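Local coordinates for lipoprotein (Thermotoga maritima, PDB 2F4I) that is of unknown function but is predicted to be a periplasmic lipoprotein of the DUF2291 family, built around an OB-fold, at residues A[114-119]-A[130-135]; A[103-108]-A[166-171]. All coordinates share one frame; numbering follows the deposited sequence.

Contact 1. Residues A[114-119]-A[130-135]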
# COMPACT_ATOMS: atom_id res chain seq x y z
N ILE A 114 -7.06 0.71 -0.67
CA ILE A 114 -6.62 -0.64 -1.12
C ILE A 114 -7.42 -1.06 -2.35
O ILE A 114 -6.84 -1.44 -3.34
CB ILE A 114 -6.65 -1.76 0.00
CG1 ILE A 114 -5.57 -1.47 1.08
CG2 ILE A 114 -6.37 -3.16 -0.60
CD1 ILE A 114 -5.87 -1.92 2.52
N VAL A 115 -8.74 -0.94 -2.30
CA VAL A 115 -9.58 -1.38 -3.42
C VAL A 115 -9.41 -0.50 -4.65
O VAL A 115 -9.45 -0.99 -5.74
CB VAL A 115 -11.12 -1.52 -3.02
CG1 VAL A 115 -11.30 -2.57 -1.96
CG2 VAL A 115 -11.75 -0.14 -2.61
N ASN A 116 -9.17 0.79 -4.44
CA ASN A 116 -8.95 1.74 -5.54
C ASN A 116 -7.57 1.66 -6.17
O ASN A 116 -7.46 1.71 -7.41
CB ASN A 116 -9.28 3.16 -5.06
CG ASN A 116 -10.76 3.34 -4.78
OD1 ASN A 116 -11.57 2.44 -5.00
ND2 ASN A 116 -11.14 4.52 -4.34
N ALA A 117 -6.54 1.44 -5.37
CA ALA A 117 -5.16 1.23 -5.91
C ALA A 117 -5.00 -0.08 -6.65
O ALA A 117 -4.26 -0.13 -7.65
CB ALA A 117 -4.10 1.35 -4.77
N THR A 118 -5.67 -1.15 -6.17
CA THR A 118 -5.51 -2.52 -6.71
C THR A 118 -6.55 -2.87 -7.80
O THR A 118 -6.34 -3.74 -8.66
CB THR A 118 -5.65 -3.60 -5.54
OG1 THR A 118 -6.99 -3.63 -5.03
CG2 THR A 118 -4.61 -3.36 -4.39
N GLY A 119 -7.68 -2.18 -7.75
CA GLY A 119 -8.84 -2.47 -8.58
C GLY A 119 -9.55 -3.78 -8.27
O GLY A 119 -10.32 -4.31 -9.11
N ILE A 130 -23.50 0.88 0.91
CA ILE A 130 -23.11 0.41 2.20
C ILE A 130 -22.37 -0.96 2.09
O ILE A 130 -21.42 -1.18 2.84
CB ILE A 130 -24.33 0.39 3.13
CG1 ILE A 130 -23.93 0.07 4.58
CG2 ILE A 130 -25.37 -0.57 2.59
CD1 ILE A 130 -22.61 0.77 5.10
N ASP A 131 -22.77 -1.84 1.15
CA ASP A 131 -22.08 -3.12 0.91
C ASP A 131 -20.62 -2.92 0.47
O ASP A 131 -19.71 -3.68 0.85
CB ASP A 131 -22.79 -3.92 -0.17
CG ASP A 131 -24.16 -4.29 0.21
OD1 ASP A 131 -24.47 -4.24 1.42
OD2 ASP A 131 -24.93 -4.65 -0.72
N PHE A 132 -20.41 -1.92 -0.37
CA PHE A 132 -19.08 -1.54 -0.80
C PHE A 132 -18.28 -1.04 0.39
O PHE A 132 -17.16 -1.49 0.61
CB PHE A 132 -19.16 -0.51 -1.94
CG PHE A 132 -17.82 -0.11 -2.51
CD1 PHE A 132 -16.88 -1.06 -2.89
CD2 PHE A 132 -17.52 1.21 -2.70
CE1 PHE A 132 -15.63 -0.70 -3.40
CE2 PHE A 132 -16.27 1.58 -3.24
CZ PHE A 132 -15.33 0.62 -3.58
N ASN A 133 -18.86 -0.15 1.16
CA ASN A 133 -18.18 0.43 2.32
C ASN A 133 -17.84 -0.60 3.39
O ASN A 133 -16.72 -0.63 3.81
CB ASN A 133 -18.98 1.58 2.90
CG ASN A 133 -19.07 2.75 1.96
OD1 ASN A 133 -18.06 3.15 1.29
ND2 ASN A 133 -20.28 3.34 1.89
N LEU A 134 -18.78 -1.43 3.79
CA LEU A 134 -18.49 -2.47 4.80
C LEU A 134 -17.41 -3.48 4.31
O LEU A 134 -16.57 -3.93 5.09
CB LEU A 134 -19.77 -3.17 5.20
CG LEU A 134 -20.81 -2.25 5.84
CD1 LEU A 134 -22.18 -2.94 6.00
CD2 LEU A 134 -20.25 -1.73 7.18
N THR A 135 -17.44 -3.83 3.02
CA THR A 135 -16.45 -4.73 2.44
C THR A 135 -15.03 -4.14 2.47
O THR A 135 -14.09 -4.84 2.89
CB THR A 135 -16.83 -5.13 0.97
OG1 THR A 135 -18.11 -5.73 0.96
CG2 THR A 135 -15.83 -6.15 0.36
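Val-115 and Phe-132 face each other across the interface between helices 113-118 and 129-139, their side chains reaching out from opposite directions. One branch of the valine does the work: CG2 lies 3.8 Å from CZ of Phe-132 and 4.0 Å from its CE1, so the methyl meets the far end of the ring at a slant. The long, flat phenylalanine suits this place because the two backbones stay well apart, the nearest pair of CA atoms, in Val-115 and Thr-135, being separated by 9.6 Å. With CG anti to the backbone N of Phe-132 (chi1 -177°), the ring extends from its helix until CZ lies within touching range of the valine methyl, while the short, branched valine presents a methyl without projecting far.

Asn-116 comes in at the rim of the same ring. Its OD1 lies near the ring plane, 4.4 Å from Phe-132 CZ, a loose approach of the amide oxygen to the aromatic edge; ND2 of the same amide has a weak hydrogen bond to Tyr-73 OH. Phe-126 also meets the Phe-132 ring, the two planes inclined at about 45°.

Each helix also ties a threonine hydroxyl back to a carbonyl one turn earlier. Thr-118 OG1 bonds to Ile-114 O at 2.8 Å, and that oxygen takes the backbone N-H of Thr-118 from the other face of its plane. Thr-135 OG1 likewise reaches Asp-131 O at 2.6 Å, almost in line with the C=O bond. Threonine thus fits a buried helical position, since its hydroxyl finds an acceptor within its own helix.

The contact is small and apolar, held by shape and burial; at the ring edge, Asn-116 OD1 faces the slightly positive C-H rim, which at that distance would be weakly favourable at most.

Contact 2. Residues A[103-108]-A[166-171]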
# COMPACT_ATOMS: atom_id res chain seq x y z
N LEU A 103 9.59 5.81 2.79
CA LEU A 103 8.29 5.19 3.05
C LEU A 103 8.06 4.95 4.54
O LEU A 103 8.97 4.54 5.26
CB LEU A 103 8.16 3.85 2.28
CG LEU A 103 8.17 3.91 0.72
CD1 LEU A 103 8.41 2.54 0.14
CD2 LEU A 103 6.86 4.58 0.13
N PHE A 104 6.85 5.26 5.00
CA PHE A 104 6.38 4.79 6.29
C PHE A 104 5.30 3.76 5.99
O PHE A 104 4.23 4.11 5.55
CB PHE A 104 5.81 5.95 7.11
CG PHE A 104 5.17 5.53 8.40
CD1 PHE A 104 5.76 4.55 9.21
CD2 PHE A 104 4.03 6.13 8.84
CE1 PHE A 104 5.20 4.20 10.42
CE2 PHE A 104 3.45 5.77 10.06
CZ PHE A 104 4.03 4.81 10.84
N LEU A 105 5.63 2.51 6.22
CA LEU A 105 4.74 1.40 6.00
C LEU A 105 3.98 1.16 7.31
O LEU A 105 4.55 0.60 8.24
CB LEU A 105 5.57 0.17 5.59
CG LEU A 105 6.33 0.24 4.24
CD1 LEU A 105 7.08 -1.03 4.00
CD2 LEU A 105 5.40 0.56 3.07
N SER A 106 2.72 1.60 7.37
CA SER A 106 1.94 1.63 8.62
C SER A 106 0.64 0.83 8.64
O SER A 106 0.14 0.40 7.59
CB SER A 106 1.55 3.08 8.96
OG SER A 106 0.59 3.63 8.09
N ASN A 107 0.09 0.67 9.85
CA ASN A 107 -1.20 -0.00 10.08
C ASN A 107 -2.39 0.98 10.11
O ASN A 107 -3.49 0.62 10.53
CB ASN A 107 -1.19 -0.87 11.35
CG ASN A 107 -0.94 -0.07 12.59
OD1 ASN A 107 -0.96 1.15 12.52
ND2 ASN A 107 -0.69 -0.73 13.72
N HIS A 108 -2.15 2.22 9.69
CA HIS A 108 -3.22 3.23 9.65
C HIS A 108 -4.00 3.06 8.36
O HIS A 108 -3.77 3.79 7.41
CB HIS A 108 -2.67 4.66 9.75
CG HIS A 108 -1.74 4.88 10.92
ND1 HIS A 108 -2.15 4.78 12.23
CD2 HIS A 108 -0.43 5.21 10.96
CE1 HIS A 108 -1.13 5.02 13.03
NE2 HIS A 108 -0.07 5.29 12.29
N VAL A 166 13.52 -5.66 3.67
CA VAL A 166 12.12 -6.11 3.57
C VAL A 166 11.61 -5.97 2.13
O VAL A 166 11.59 -4.86 1.58
CB VAL A 166 11.17 -5.30 4.53
CG1 VAL A 166 11.36 -5.70 5.99
CG2 VAL A 166 11.38 -3.80 4.36
N ARG A 167 11.14 -7.07 1.54
CA ARG A 167 10.37 -6.99 0.30
C ARG A 167 8.95 -6.52 0.61
O ARG A 167 8.32 -7.01 1.54
CB ARG A 167 10.39 -8.33 -0.46
CG ARG A 167 10.23 -8.17 -1.98
CD ARG A 167 10.60 -9.43 -2.76
N PHE A 168 8.44 -5.55 -0.15
CA PHE A 168 7.10 -5.03 0.08
C PHE A 168 6.30 -4.86 -1.21
O PHE A 168 6.85 -4.72 -2.28
CB PHE A 168 7.14 -3.70 0.85
CG PHE A 168 7.85 -2.58 0.11
CD1 PHE A 168 9.22 -2.41 0.22
CD2 PHE A 168 7.16 -1.73 -0.70
CE1 PHE A 168 9.90 -1.38 -0.46
CE2 PHE A 168 7.84 -0.68 -1.40
CZ PHE A 168 9.22 -0.53 -1.27
N ILE A 169 4.99 -4.88 -1.07
CA ILE A 169 4.06 -4.31 -2.03
C ILE A 169 3.20 -3.39 -1.17
O ILE A 169 2.75 -3.81 -0.09
CB ILE A 169 3.21 -5.37 -2.74
CG1 ILE A 169 4.11 -6.38 -3.51
CG2 ILE A 169 2.17 -4.73 -3.66
CD1 ILE A 169 3.35 -7.54 -4.17
N ALA A 170 3.04 -2.14 -1.60
CA ALA A 170 2.31 -1.14 -0.82
C ALA A 170 1.53 -0.18 -1.71
O ALA A 170 1.86 -0.00 -2.89
CB ALA A 170 3.25 -0.37 0.14
N VAL A 171 0.47 0.40 -1.13
CA VAL A 171 -0.43 1.34 -1.85
C VAL A 171 -0.42 2.67 -1.15
O VAL A 171 -0.21 2.76 0.06
CB VAL A 171 -1.91 0.82 -1.92
CG1 VAL A 171 -1.95 -0.48 -2.67
CG2 VAL A 171 -2.48 0.64 -0.52
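Leu-103 and Leu-105 of strand 103-106 both point at strand 165-174, and the contact is made by apolar packing against Phe-168 and Ala-170. The closest approach is that of Leu-103, whose CD1 methyl sits 3.5 Å from Phe-168 CZ and 3.6 Å from CE2, at the outer end of the ring; the two side chains cross obliquely. Leu-105 divides its two methyls between neighbours. CD1 lies 4.1 Å from Phe-168 CB, at the root of that side chain, and the two side chains run at about a right angle, while CD2 packs on Ala-170 CB at 3.8 Å. The phenylalanine CG stands between its own backbone N and carbonyl carbon (chi1 63°), which sends the ring toward Leu-103 and leaves CB as the part that Leu-105 meets. A bulky ring fills the wider part of the interface, and alanine is small enough for Leu-105 to come close to the strand, where the CA atoms of Leu-105 and Ala-170 are 7.7 Å apart.

The two strand segments run nearly perpendicular, at 89°, with their axes 9.0 Å apart at closest approach. Strands of one strongly curved sheet that face each other across its interior at such an angle are in keeping with the OB-fold, a small beta-barrel with an apolar core. Leu-105 also touches Leu-191 of strand 184-193, and both Leu-103 and Phe-168 rest on Ile-76 of strand 72-81.

Polar interactions gather at the C-terminal end of strand 103-106 and do not involve strand 165-174. Ser-106 OG accepts a weak bond from the backbone N of His-108, 3.5 Å away, and is hydrogen-bonded to Glu-185 OE2. The short serine serves both turn and adjoining strand. His-108 NE2 is hydrogen-bonded to Asp-88 OD2 and Asn-107 ND2 to Asn-149 OD1.

In the fold
Contact 2 belongs to the mixed, curved sheet, its centre about 6 Å from that of the chain, whereas contact 1 lies farther out, about 14 Å from it, between two helices. The two contact centres are about 19 Å apart. In sequence they are nested: strand 103-106 leads into helix 113-118, helix 129-139 follows, and strand 165-174 comes last, so the helix pair falls inside the loop that contact 2 closes. They also meet directly, for Val-171 CG1 packs 3.5 Å from Ala-117 CB. Helix 113-118 therefore lies between the sheet and helix 129-139, touching Val-171 on one and Phe-132 on the other.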